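Local coordinates for protein fructose-bisphosphate aldolase class I (Thermoproteus tenax, PDB 1W8S) that belongs to the DeoC/LacD family of aldolases, enzymes built on a TIM barrel, and holds 1,6-di-O-phosphono-beta-D-fructofuranose in its ligand pocket, at residues Y45-A50 / V58-G63; N80-L85 / P90-N95; T112-S117 / W121-E126; I178-T181 / T186-W189; K208-F213 / L241-A246. The protein carries 2 engineered substitutions. All coordinates share one frame; numbering follows the deposited sequence.

Contact 1. Residues Y45-A50 / V58-G63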
# COMPACT_ATOMS: atom_id res chain seq x y z
N TYR E 45 26.98 -20.09 21.34
CA TYR E 45 26.56 -20.90 22.48
C TYR E 45 25.27 -21.65 22.16
O TYR E 45 25.14 -22.82 22.46
CB TYR E 45 26.38 -20.01 23.70
CG TYR E 45 25.66 -20.64 24.85
CD1 TYR E 45 26.34 -21.45 25.78
CD2 TYR E 45 24.31 -20.43 25.04
CE1 TYR E 45 25.66 -22.01 26.84
CE2 TYR E 45 23.63 -20.99 26.08
CZ TYR E 45 24.30 -21.79 26.98
OH TYR E 45 23.57 -22.31 28.03
N ILE E 46 24.32 -20.96 21.54
CA ILE E 46 23.05 -21.57 21.14
C ILE E 46 23.24 -22.75 20.15
O ILE E 46 22.57 -23.79 20.27
CB ILE E 46 22.13 -20.51 20.53
CG1 ILE E 46 21.79 -19.43 21.56
CG2 ILE E 46 20.86 -21.15 19.97
CD1 ILE E 46 21.03 -19.92 22.77
N LEU E 47 24.13 -22.59 19.19
CA LEU E 47 24.44 -23.69 18.26
C LEU E 47 25.09 -24.88 18.95
O LEU E 47 24.75 -26.03 18.66
CB LEU E 47 25.36 -23.19 17.13
CG LEU E 47 24.68 -22.33 16.08
CD1 LEU E 47 25.71 -21.62 15.27
CD2 LEU E 47 23.78 -23.16 15.15
N ARG E 48 26.02 -24.62 19.86
CA ARG E 48 26.71 -25.69 20.58
C ARG E 48 25.72 -26.45 21.44
O ARG E 48 25.77 -27.67 21.55
CB ARG E 48 27.82 -25.12 21.47
CG ARG E 48 29.11 -24.74 20.75
CD ARG E 48 30.33 -24.65 21.69
NE ARG E 48 30.05 -23.80 22.86
CZ ARG E 48 30.15 -22.47 22.89
NH1 ARG E 48 30.54 -21.78 21.81
NH2 ARG E 48 29.85 -21.81 24.00
N LEU E 49 24.83 -25.70 22.08
CA LEU E 49 23.76 -26.26 22.89
C LEU E 49 22.83 -27.18 22.08
O LEU E 49 22.55 -28.29 22.51
CB LEU E 49 22.98 -25.10 23.50
CG LEU E 49 21.93 -25.41 24.56
CD1 LEU E 49 22.55 -26.18 25.76
CD2 LEU E 49 21.27 -24.11 25.03
N ALA E 50 22.35 -26.73 20.92
CA ALA E 50 21.49 -27.56 20.07
C ALA E 50 22.19 -28.83 19.61
O ALA E 50 21.60 -29.88 19.62
CB ALA E 50 20.97 -26.77 18.85
N VAL E 58 17.49 -25.30 14.77
CA VAL E 58 17.45 -24.00 15.40
C VAL E 58 16.60 -23.06 14.53
O VAL E 58 16.51 -23.25 13.32
CB VAL E 58 18.87 -23.41 15.55
CG1 VAL E 58 19.67 -24.18 16.56
CG2 VAL E 58 19.62 -23.41 14.20
N VAL E 59 15.96 -22.07 15.15
CA VAL E 59 15.22 -21.03 14.44
C VAL E 59 16.01 -19.72 14.63
O VAL E 59 16.18 -19.27 15.77
CB VAL E 59 13.82 -20.86 15.03
CG1 VAL E 59 13.04 -19.80 14.29
CG2 VAL E 59 13.06 -22.17 15.01
N PHE E 60 16.50 -19.13 13.54
CA PHE E 60 17.24 -17.86 13.57
C PHE E 60 16.55 -16.85 12.63
O PHE E 60 16.00 -17.23 11.60
CB PHE E 60 18.66 -18.01 13.00
CG PHE E 60 19.66 -18.75 13.88
CD1 PHE E 60 19.42 -19.06 15.22
CD2 PHE E 60 20.91 -19.07 13.35
CE1 PHE E 60 20.36 -19.72 15.96
CE2 PHE E 60 21.87 -19.71 14.09
CZ PHE E 60 21.60 -20.04 15.41
N GLN E 61 16.64 -15.56 12.98
CA GLN E 61 16.39 -14.46 12.02
C GLN E 61 17.59 -14.37 11.08
O GLN E 61 18.67 -14.89 11.36
CB GLN E 61 16.22 -13.12 12.73
CG GLN E 61 15.16 -13.07 13.80
CD GLN E 61 13.78 -12.88 13.26
OE1 GLN E 61 13.58 -12.44 12.11
NE2 GLN E 61 12.79 -13.19 14.10
N ARG E 62 17.39 -13.69 9.97
CA ARG E 62 18.39 -13.61 8.91
C ARG E 62 19.74 -13.10 9.33
O ARG E 62 20.73 -13.57 8.83
CB ARG E 62 17.89 -12.75 7.76
CG ARG E 62 17.73 -11.24 8.10
CD ARG E 62 17.53 -10.33 6.87
NE ARG E 62 18.54 -10.60 5.84
CZ ARG E 62 18.32 -10.46 4.53
NH1 ARG E 62 17.16 -9.99 4.08
NH2 ARG E 62 19.27 -10.76 3.67
N GLY E 63 19.80 -12.18 10.27
CA GLY E 63 21.07 -11.56 10.64
C GLY E 63 21.95 -12.52 11.44
O GLY E 63 23.15 -12.58 11.26

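Contact 2. Residues N80-L85 / P90-N95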
# COMPACT_ATOMS: atom_id res chain seq x y z
N ASN E 80 9.89 -13.25 9.27
CA ASN E 80 9.32 -11.99 9.71
C ASN E 80 9.80 -11.69 11.11
O ASN E 80 10.63 -12.40 11.64
CB ASN E 80 7.79 -11.86 9.52
CG ASN E 80 6.96 -12.98 10.15
OD1 ASN E 80 7.48 -14.00 10.60
ND2 ASN E 80 5.64 -12.79 10.12
N GLY E 81 9.31 -10.63 11.70
CA GLY E 81 9.69 -10.31 13.07
C GLY E 81 9.20 -8.94 13.45
O GLY E 81 9.11 -8.03 12.61
N LYS E 82 8.78 -8.83 14.71
CA LYS E 82 8.33 -7.58 15.30
C LYS E 82 8.90 -7.48 16.71
O LYS E 82 9.42 -8.45 17.22
CB LYS E 82 6.80 -7.49 15.35
CG LYS E 82 6.11 -8.51 16.29
CD LYS E 82 4.68 -8.12 16.65
CE LYS E 82 4.58 -7.17 17.81
NZ LYS E 82 4.93 -7.79 19.16
N THR E 83 8.73 -6.33 17.35
CA THR E 83 9.21 -6.09 18.70
C THR E 83 8.07 -5.95 19.66
O THR E 83 6.93 -5.67 19.26
CB THR E 83 10.05 -4.78 18.77
OG1 THR E 83 9.19 -3.65 18.62
CG2 THR E 83 11.01 -4.69 17.61
N THR E 84 8.37 -6.13 20.94
CA THR E 84 7.38 -5.84 21.99
C THR E 84 7.25 -4.37 22.26
O THR E 84 6.36 -3.98 23.00
CB THR E 84 7.73 -6.54 23.31
OG1 THR E 84 9.08 -6.21 23.64
CG2 THR E 84 7.69 -7.99 23.19
N LEU E 85 8.17 -3.54 21.75
CA LEU E 85 8.04 -2.09 21.90
C LEU E 85 6.84 -1.54 21.13
O LEU E 85 6.31 -0.50 21.48
CB LEU E 85 9.33 -1.40 21.41
CG LEU E 85 10.59 -1.76 22.20
CD1 LEU E 85 11.85 -1.20 21.52
CD2 LEU E 85 10.51 -1.27 23.61
N PRO E 90 -1.31 -6.10 16.16
CA PRO E 90 -0.13 -6.95 15.95
C PRO E 90 0.14 -7.23 14.50
O PRO E 90 -0.74 -7.65 13.79
CB PRO E 90 -0.50 -8.26 16.66
CG PRO E 90 -1.52 -7.88 17.64
CD PRO E 90 -2.26 -6.75 17.06
N VAL E 91 1.38 -7.01 14.10
CA VAL E 91 1.77 -7.23 12.72
C VAL E 91 3.25 -7.54 12.68
O VAL E 91 4.04 -6.95 13.41
CB VAL E 91 1.40 -6.02 11.86
CG1 VAL E 91 2.27 -4.84 12.18
CG2 VAL E 91 1.46 -6.36 10.37
N SER E 92 3.62 -8.49 11.85
CA SER E 92 5.02 -8.91 11.71
C SER E 92 5.27 -9.14 10.20
O SER E 92 4.63 -10.00 9.61
CB SER E 92 5.25 -10.20 12.47
OG SER E 92 6.63 -10.58 12.48
N VAL E 93 6.13 -8.31 9.59
CA VAL E 93 6.38 -8.41 8.15
C VAL E 93 7.74 -9.04 7.85
O VAL E 93 8.65 -9.01 8.67
CB VAL E 93 6.30 -7.05 7.44
CG1 VAL E 93 4.97 -6.42 7.62
CG2 VAL E 93 7.37 -6.14 7.92
N ALA E 94 7.86 -9.61 6.66
CA ALA E 94 9.07 -10.28 6.26
C ALA E 94 10.21 -9.30 6.17
O ALA E 94 10.06 -8.21 5.62
CB ALA E 94 8.87 -10.98 4.90
N ASN E 95 11.35 -9.68 6.73
CA ASN E 95 12.58 -8.92 6.56
C ASN E 95 13.58 -9.68 5.69
O ASN E 95 14.75 -9.26 5.54
CB ASN E 95 13.23 -8.58 7.91
CG ASN E 95 13.53 -9.78 8.73
OD1 ASN E 95 14.41 -10.58 8.39
ND2 ASN E 95 12.82 -9.94 9.83
O HOH W 1 7.31 -6.33 11.50
O HOH W 2 10.61 -7.93 10.26

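Contact 3. Residues T112-S117 / W121-E126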
# COMPACT_ATOMS: atom_id res chain seq x y z
N THR E 112 5.41 -15.98 11.16
CA THR E 112 4.38 -15.73 12.18
C THR E 112 3.15 -15.06 11.62
O THR E 112 3.24 -14.09 10.84
CB THR E 112 4.97 -14.90 13.32
OG1 THR E 112 6.00 -15.66 13.96
CG2 THR E 112 3.95 -14.69 14.42
N ILE E 113 1.98 -15.58 12.02
CA ILE E 113 0.73 -14.90 11.73
C ILE E 113 0.00 -14.64 13.04
O ILE E 113 0.16 -15.41 14.00
CB ILE E 113 -0.16 -15.67 10.76
CG1 ILE E 113 -0.51 -17.08 11.31
CG2 ILE E 113 0.49 -15.77 9.39
CD1 ILE E 113 -1.56 -17.81 10.51
N TYR E 114 -0.75 -13.54 13.07
CA TYR E 114 -1.59 -13.17 14.23
C TYR E 114 -3.06 -13.05 13.79
O TYR E 114 -3.59 -11.96 13.59
CB TYR E 114 -1.16 -11.84 14.86
CG TYR E 114 0.29 -11.79 15.27
CD1 TYR E 114 0.80 -12.64 16.21
CD2 TYR E 114 1.17 -10.86 14.69
CE1 TYR E 114 2.16 -12.58 16.58
CE2 TYR E 114 2.53 -10.82 15.05
CZ TYR E 114 3.00 -11.67 15.99
OH TYR E 114 4.32 -11.60 16.36
N PRO E 115 -3.72 -14.19 13.63
CA PRO E 115 -5.15 -14.20 13.34
C PRO E 115 -5.92 -13.36 14.34
O PRO E 115 -5.59 -13.35 15.54
CB PRO E 115 -5.52 -15.67 13.44
CG PRO E 115 -4.28 -16.39 13.15
CD PRO E 115 -3.17 -15.54 13.68
N GLY E 116 -6.89 -12.63 13.84
CA GLY E 116 -7.68 -11.70 14.63
C GLY E 116 -7.16 -10.27 14.59
O GLY E 116 -7.93 -9.33 14.79
N SER E 117 -5.87 -10.08 14.34
CA SER E 117 -5.30 -8.74 14.33
C SER E 117 -6.01 -7.86 13.31
O SER E 117 -6.46 -8.35 12.27
CB SER E 117 -3.81 -8.78 14.02
OG SER E 117 -3.31 -7.47 13.91
N TRP E 121 -5.01 -9.33 7.54
CA TRP E 121 -4.96 -9.25 6.07
C TRP E 121 -3.54 -9.03 5.53
O TRP E 121 -3.16 -9.61 4.49
CB TRP E 121 -5.92 -8.19 5.57
CG TRP E 121 -5.63 -6.77 5.98
CD1 TRP E 121 -6.15 -6.09 7.05
CD2 TRP E 121 -4.72 -5.85 5.35
NE1 TRP E 121 -5.65 -4.81 7.10
CE2 TRP E 121 -4.75 -4.64 6.09
CE3 TRP E 121 -3.89 -5.92 4.23
CZ2 TRP E 121 -3.98 -3.53 5.75
CZ3 TRP E 121 -3.13 -4.82 3.90
CH2 TRP E 121 -3.17 -3.64 4.66
N LYS E 122 -2.76 -8.21 6.23
CA LYS E 122 -1.41 -7.90 5.78
C LYS E 122 -0.49 -9.13 5.83
O LYS E 122 0.25 -9.40 4.89
CB LYS E 122 -0.83 -6.69 6.55
CG LYS E 122 0.62 -6.26 6.12
CD LYS E 122 1.01 -4.85 6.65
CE LYS E 122 1.36 -3.88 5.47
NZ LYS E 122 2.51 -4.41 4.65
N MET E 123 -0.60 -9.92 6.91
CA MET E 123 0.17 -11.12 7.06
C MET E 123 -0.34 -12.24 6.15
O MET E 123 0.47 -12.91 5.56
CB MET E 123 0.26 -11.56 8.53
CG MET E 123 1.08 -10.57 9.36
SD MET E 123 0.80 -10.76 11.13
CE MET E 123 -0.81 -10.02 11.33
N PHE E 124 -1.65 -12.40 5.97
CA PHE E 124 -2.16 -13.40 5.03
C PHE E 124 -1.71 -13.07 3.60
O PHE E 124 -1.28 -13.95 2.85
CB PHE E 124 -3.69 -13.48 5.09
CG PHE E 124 -4.25 -14.06 6.38
CD1 PHE E 124 -3.44 -14.51 7.42
CD2 PHE E 124 -5.62 -14.17 6.53
CE1 PHE E 124 -4.00 -15.02 8.59
CE2 PHE E 124 -6.18 -14.71 7.67
CZ PHE E 124 -5.36 -15.13 8.71
N GLU E 125 -1.76 -11.80 3.21
CA GLU E 125 -1.27 -11.38 1.90
C GLU E 125 0.22 -11.73 1.65
O GLU E 125 0.60 -12.30 0.59
CB GLU E 125 -1.54 -9.88 1.73
CG GLU E 125 -0.96 -9.28 0.49
CD GLU E 125 -1.34 -7.81 0.30
OE1 GLU E 125 -2.20 -7.27 1.05
OE2 GLU E 125 -0.74 -7.21 -0.63
N GLU E 126 1.07 -11.40 2.61
CA GLU E 126 2.49 -11.71 2.51
C GLU E 126 2.77 -13.20 2.57
O GLU E 126 3.56 -13.75 1.76
CB GLU E 126 3.25 -10.99 3.59
CG GLU E 126 4.75 -11.13 3.44
CD GLU E 126 5.45 -10.07 4.26
OE1 GLU E 126 5.35 -10.17 5.50
OE2 GLU E 126 6.04 -9.13 3.67

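Contact 4. Residues I178-T181 / T186-W189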
# COMPACT_ATOMS: atom_id res chain seq x y z
N ILE E 178 2.24 -23.72 17.58
CA ILE E 178 1.11 -23.12 18.28
C ILE E 178 1.33 -23.22 19.79
O ILE E 178 2.17 -23.99 20.25
CB ILE E 178 -0.23 -23.80 17.91
CG1 ILE E 178 -0.26 -25.26 18.37
CG2 ILE E 178 -0.51 -23.67 16.40
CD1 ILE E 178 -1.54 -25.96 18.07
N LYS E 179 0.56 -22.44 20.55
CA LYS E 179 0.64 -22.43 22.02
C LYS E 179 -0.09 -23.62 22.62
O LYS E 179 -1.08 -24.10 22.10
CB LYS E 179 0.04 -21.11 22.57
CG LYS E 179 0.89 -19.87 22.15
CD LYS E 179 0.56 -18.58 22.92
CE LYS E 179 1.70 -17.57 22.73
NZ LYS E 179 1.51 -16.25 23.44
N TYR E 180 0.41 -24.08 23.76
CA TYR E 180 -0.20 -25.15 24.51
C TYR E 180 -1.42 -24.63 25.27
O TYR E 180 -1.40 -23.52 25.81
CB TYR E 180 0.84 -25.72 25.49
CG TYR E 180 0.43 -26.97 26.21
CD1 TYR E 180 -0.19 -28.02 25.53
CD2 TYR E 180 0.68 -27.14 27.57
CE1 TYR E 180 -0.58 -29.18 26.18
CE2 TYR E 180 0.29 -28.31 28.23
CZ TYR E 180 -0.34 -29.32 27.53
OH TYR E 180 -0.74 -30.49 28.16
N THR E 181 -2.49 -25.45 25.31
CA THR E 181 -3.68 -25.13 26.09
C THR E 181 -3.54 -25.39 27.59
O THR E 181 -4.39 -24.94 28.38
CB THR E 181 -4.89 -25.94 25.57
OG1 THR E 181 -4.57 -27.36 25.56
CG2 THR E 181 -5.22 -25.52 24.12
N THR E 186 -7.64 -30.93 25.45
CA THR E 186 -7.98 -29.80 24.62
C THR E 186 -6.93 -29.61 23.56
O THR E 186 -7.22 -29.20 22.45
CB THR E 186 -8.16 -28.49 25.43
OG1 THR E 186 -6.97 -28.21 26.18
CG2 THR E 186 -9.26 -28.64 26.47
N PHE E 187 -5.67 -29.91 23.89
CA PHE E 187 -4.61 -29.81 22.89
C PHE E 187 -4.71 -30.90 21.81
O PHE E 187 -4.36 -30.67 20.67
CB PHE E 187 -3.25 -29.86 23.55
CG PHE E 187 -2.16 -29.28 22.68
CD1 PHE E 187 -2.21 -27.93 22.30
CD2 PHE E 187 -1.12 -30.06 22.24
CE1 PHE E 187 -1.20 -27.38 21.53
CE2 PHE E 187 -0.13 -29.51 21.45
CZ PHE E 187 -0.17 -28.16 21.10
N SER E 188 -5.21 -32.09 22.16
CA SER E 188 -5.41 -33.15 21.15
C SER E 188 -6.46 -32.75 20.10
O SER E 188 -6.39 -33.22 18.97
CB SER E 188 -5.81 -34.47 21.81
OG SER E 188 -7.06 -34.31 22.42
N TRP E 189 -7.44 -31.91 20.46
CA TRP E 189 -8.41 -31.39 19.48
C TRP E 189 -7.69 -30.45 18.47
O TRP E 189 -7.96 -30.48 17.27
CB TRP E 189 -9.56 -30.63 20.18
CG TRP E 189 -10.55 -29.96 19.23
CD1 TRP E 189 -10.87 -28.62 19.18
CD2 TRP E 189 -11.37 -30.59 18.25
NE1 TRP E 189 -11.80 -28.39 18.19
CE2 TRP E 189 -12.14 -29.59 17.62
CE3 TRP E 189 -11.54 -31.92 17.84
CZ2 TRP E 189 -13.05 -29.86 16.60
CZ3 TRP E 189 -12.46 -32.19 16.82
CH2 TRP E 189 -13.19 -31.17 16.22

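Contact 5. Residues K208-F213 / L241-A246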
# COMPACT_ATOMS: atom_id res chain seq x y z
N LYS E 208 8.10 -22.11 36.48
CA LYS E 208 8.61 -21.97 37.84
C LYS E 208 9.59 -23.09 38.20
O LYS E 208 10.61 -22.86 38.84
CB LYS E 208 7.44 -21.95 38.81
CG LYS E 208 6.50 -20.78 38.60
CD LYS E 208 5.00 -21.17 38.66
CE LYS E 208 4.29 -20.42 39.79
NZ LYS E 208 4.21 -18.95 39.53
N THR E 209 9.25 -24.32 37.81
CA THR E 209 10.16 -25.45 37.99
C THR E 209 10.36 -26.17 36.68
O THR E 209 9.52 -26.11 35.78
CB THR E 209 9.61 -26.46 39.00
OG1 THR E 209 8.41 -27.03 38.48
CG2 THR E 209 9.20 -25.78 40.32
N GLU E 210 11.47 -26.89 36.59
CA GLU E 210 11.74 -27.72 35.42
C GLU E 210 10.64 -28.77 35.29
O GLU E 210 10.25 -29.10 34.18
CB GLU E 210 13.13 -28.37 35.52
CG GLU E 210 14.20 -27.31 35.31
CD GLU E 210 15.61 -27.84 35.35
OE1 GLU E 210 15.83 -29.01 35.74
OE2 GLU E 210 16.51 -27.05 34.98
N GLU E 211 10.14 -29.26 36.42
CA GLU E 211 9.11 -30.28 36.38
C GLU E 211 7.81 -29.78 35.75
O GLU E 211 7.14 -30.54 35.09
CB GLU E 211 8.85 -30.86 37.79
CG GLU E 211 8.14 -32.21 37.78
CD GLU E 211 8.96 -33.29 37.11
OE1 GLU E 211 10.15 -33.48 37.49
OE2 GLU E 211 8.42 -33.96 36.20
N ASP E 212 7.47 -28.51 35.95
CA ASP E 212 6.26 -27.94 35.39
C ASP E 212 6.38 -28.02 33.87
O ASP E 212 5.44 -28.39 33.20
CB ASP E 212 6.06 -26.47 35.76
CG ASP E 212 5.68 -26.24 37.20
OD1 ASP E 212 5.14 -27.15 37.88
OD2 ASP E 212 5.92 -25.14 37.76
N PHE E 213 7.55 -27.65 33.33
CA PHE E 213 7.76 -27.72 31.88
C PHE E 213 7.73 -29.13 31.31
O PHE E 213 7.14 -29.37 30.26
CB PHE E 213 9.06 -27.04 31.46
CG PHE E 213 9.12 -26.83 29.99
CD1 PHE E 213 8.18 -26.01 29.37
CD2 PHE E 213 10.06 -27.48 29.20
CE1 PHE E 213 8.20 -25.82 27.97
CE2 PHE E 213 10.08 -27.28 27.79
CZ PHE E 213 9.15 -26.48 27.20
N LEU E 241 22.06 -27.18 29.32
CA LEU E 241 22.40 -28.43 28.65
C LEU E 241 21.83 -29.65 29.36
O LEU E 241 21.25 -30.52 28.70
CB LEU E 241 23.89 -28.55 28.46
CG LEU E 241 24.34 -29.87 27.83
CD1 LEU E 241 23.76 -30.07 26.43
CD2 LEU E 241 25.85 -29.92 27.83
N LYS E 242 21.95 -29.71 30.69
CA LYS E 242 21.37 -30.81 31.48
C LYS E 242 19.88 -30.95 31.22
O LYS E 242 19.39 -32.04 30.91
CB LYS E 242 21.62 -30.60 32.98
CG LYS E 242 21.19 -31.78 33.88
CD LYS E 242 21.51 -31.54 35.37
CE LYS E 242 21.24 -32.79 36.20
NZ LYS E 242 22.50 -33.49 36.61
N PHE E 243 19.16 -29.84 31.29
CA PHE E 243 17.73 -29.85 31.08
C PHE E 243 17.36 -30.15 29.64
O PHE E 243 16.40 -30.86 29.37
CB PHE E 243 17.10 -28.55 31.54
CG PHE E 243 15.61 -28.58 31.53
CD1 PHE E 243 14.92 -29.58 32.20
CD2 PHE E 243 14.90 -27.63 30.83
CE1 PHE E 243 13.55 -29.62 32.17
CE2 PHE E 243 13.52 -27.67 30.81
CZ PHE E 243 12.85 -28.67 31.48
N ALA E 244 18.15 -29.64 28.70
CA ALA E 244 17.93 -29.91 27.27
C ALA E 244 18.02 -31.41 26.99
O ALA E 244 17.17 -31.98 26.33
CB ALA E 244 18.93 -29.14 26.42
N ARG E 245 19.02 -32.06 27.55
CA ARG E 245 19.18 -33.51 27.41
C ARG E 245 18.02 -34.27 28.06
O ARG E 245 17.58 -35.28 27.53
CB ARG E 245 20.51 -33.97 27.99
CG ARG E 245 21.74 -33.37 27.27
CD ARG E 245 22.91 -34.32 27.11
NE ARG E 245 24.19 -33.78 27.57
CZ ARG E 245 25.31 -33.66 26.85
NH1 ARG E 245 25.37 -34.01 25.57
NH2 ARG E 245 26.41 -33.17 27.42
N ALA E 246 17.51 -33.78 29.18
CA ALA E 246 16.31 -34.38 29.79
C ALA E 246 15.10 -34.29 28.85
O ALA E 246 14.32 -35.21 28.74
CB ALA E 246 16.00 -33.72 31.13

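Contact 1. Residues Y45-A50 / V58-G63
Leu-47 and Phe-60 stand at about a right angle to each other: the leucine branch reaches off the helix and its CD2 meets Phe-60 CZ, the tip of the ring, at 3.8 Å. The approach to the ring is oblique. Ile-46 comes in differently, with CG2 near the ring plane and 4.3 Å from Phe-60 CE1 at the edge. Phe-60 has its CG anti to its own carbonyl carbon (chi1 -73°), and the ring extends from the strand to the helix. Val-58, two residues earlier on the strand, lays CG2 over one face of that ring, toward the rim and 4.1 Å above its plane, while CG1 faces Ala-50 CB at 3.7 Å. Leu-47 CD2 also lies 4.3 Å from Val-58 CG2, which joins the two halves of the patch. Every touching residue is buried and apolar, so the contact rests on apolar packing. The axes of the short segments 45-50 and 58-60 approach to 10.2 Å and run nearly antiparallel, at 160°. Helix 43-53 thus packs on strand 57-60, with Ile-46 and Ala-50 also touching Leu-21 of the adjacent parallel strand 18-22, and Phe-60 lying against Leu-75 of strand 75-81.

Contact 2. Residues N80-L85 / P90-N95
Asn-80 lays its side chain across the backbone of Ser-92 and Val-93: CB sits 3.1 Å from Val-93 O, and the amide carries on to Ser-92. There ND2 donates to Ser-92 O at 3.0 Å with a fairly straight N-H...O angle of 161°. The acceptor lies close to the amide plane, but the donor stands 64° out of the carbonyl plane, so the bond does not use a lone-pair direction. ND2 has a second acceptor in Thr-112 O, and two bonds would hold the amide against rotation. An additional CA-H...O contact joins Asn-80 CA to Val-93 O at 3.2 Å. Ser-92 OG comes within 2.8 Å of Gly-81 N, yet the angle is too poor for a hydrogen bond.

Two waters link the backbones. One donates to Gly-81 O (2.7 Å) and accepts from Val-93 N; the other donates to both Gly-81 O and Val-93 O and accepts from Asn-95 ND2. Lys-82 lays its CB over Val-91 O at 3.4 Å, then bends at chi3 (-85°) and chi4, which returns NZ to Thr-83 O at 2.9 Å. This hairpin lies beside strand 108-113, reached through Thr-112, and beside helix 120-137, whose Glu-126 accepts from Ala-94 N, while Thr-83 and Thr-84 bond to a second subunit.

Contact 3. Residues T112-S117 / W121-E126
Ile-113 and Met-123 bring their CA atoms to 6.0 Å where strand 108-113 ends, and a type II beta turn from Tyr-114 to Ser-117, with a positive phi at Gly-116, starts the chain back toward helix 120-137. Met-123 carries most of the contact. Chi1 and chi2 bring SD to Tyr-114, and the bend at chi3 (-75°) turns CE toward the Tyr-114 backbone and CB. SD touches Tyr-114 CD2 at 3.6 Å and lies 4.7 Å from the ring centroid, 59° off the normal, a Met-aromatic contact of oblique geometry. The methyl CE continues to Ser-117 CB at 4.2 Å. One residue before Tyr-114 on the chain, Ile-113 divides its branches: CG2 faces Met-123 CB at 4.3 Å, and CD1 reaches Phe-124 CE1 at 4.2 Å, Ile-113 and Phe-124 crossing at about a right angle. Ile-167 touches Ile-113, and Leu-171 touches Phe-124, so helix 158-171 adjoins this packing. The contact therefore works by apolar and sulfur-aromatic packing within a beta-alpha-beta unit. It has a polar cost: Tyr-114 N is buried without a hydrogen-bond partner. Met-123 SD lies 3.7 Å from that nitrogen without bonding to it, and any compensation by the sulfur remains uncertain.

Contact 4. Residues I178-T181 / T186-W189
Thr-181 and Thr-186 supply the polar link, Thr-181 OG1 donating to Thr-186 OG1 at 2.6 Å. Thr-186 OG1 also bonds to Asp-183 OD1, so a short chain of hydroxyls and carboxylate fixes the start of helix 184-193 to the loop before it. Thr-181 OG1 also comes to 3.2 Å from Phe-187 N, but the angle is too poor for a bond. Lys-179 starts out away from the helix, its NZ forming salt bridges with Glu-155 and the bound 1,6-di-O-phosphono-beta-D-fructofuranose.

The aromatic part is a T-shaped pair: Tyr-180 turns its edge to one face of Phe-187, with centroids 5.2 Å apart and planes at 79°. Tyr-180 CD1 makes the approach, 3.7 Å from Phe-187 CG and toward the rim of that face. Phe-187 is brought there with CG anti to its backbone N (chi1 -160°), which sends the ring inward to the strand.

Apolar packing completes the set as Ile-178 CD1 meets Phe-187 CE1 at 3.8 Å, obliquely to the ring. That same CE1 also presents the ring edge to Lys-179 O at 3.3 Å. This carbonyl is buried with no hydrogen-bond partner; the slightly positive ring rim may offset this in part, while the threonine hydroxyls satisfy each other directly.

Contact 5. Residues K208-F213 / L241-A246
Just ahead of Glu-210, which meets Phe-243 across the contact, Thr-209 OG1 accepts from Asp-212 N at 3.1 Å with an N-H...O angle of 146°. The return bond, from Thr-209 N to Asp-212 OD2, is weak at 3.4 Å; the pair makes a capping box in which Thr-209 is the N-cap of helix 210-222.

From the first turn so fixed, Glu-210 extends over one face of the Phe-243 ring. Its CG stands 4.0 Å from the ring centroid and 16° off the normal, a CH-pi contact, and CB lies 3.6 Å from Phe-243 CE1. The two side chains run past each other in opposite directions, so the carboxylate comes to rest over the root of the ring, OE2 at 3.8 Å from Phe-243 CB, and its plane is only 17° from the ring plane. The two flat groups are stacked. Glu-210 OE2 is also close to Asp-239 OD2, a like-charge neighbour that may raise the proton affinity of the pair, whereas the N-terminal end of the helix would tend to favour the charged form.

Phe-213, one turn on, meets Phe-243 rim to rim: CD2 and CZ are 3.8 Å apart, each near the plane of the other ring. Arg-237 touches both Glu-210 and Phe-243. Helix 240-253 also packs on helix 43-53, through Leu-241 and Leu-49. Such helix-to-helix packing, side by side around a parallel barrel, is the outer layer of a TIM barrel.

In the fold
From the N terminus, contact 1 closes first, bridging the short turn between helix 43-53 and strand 57-60. Contact 2 then closes the hairpin of strands 75-81 and 93-94, and contact 3 the turn into helix 120-137; these two touch, through Pro-90 O to Ser-117 OG. Contact 2 also meets contact 1 where Arg-62 NH1 bonds to Asn-95 O. After strand 141-145 and helix 158-171, contact 4 closes the turn from strand 175-179 into helix 184-193. Contact 5 spans 27 residues, including strand 227-230, and returns to contact 1, since helix 240-253 rests on helix 43-53. All five are in series: none nests or crosses. Contacts 1 to 4 reach the same curled sheet; contact 5 joins outer helices.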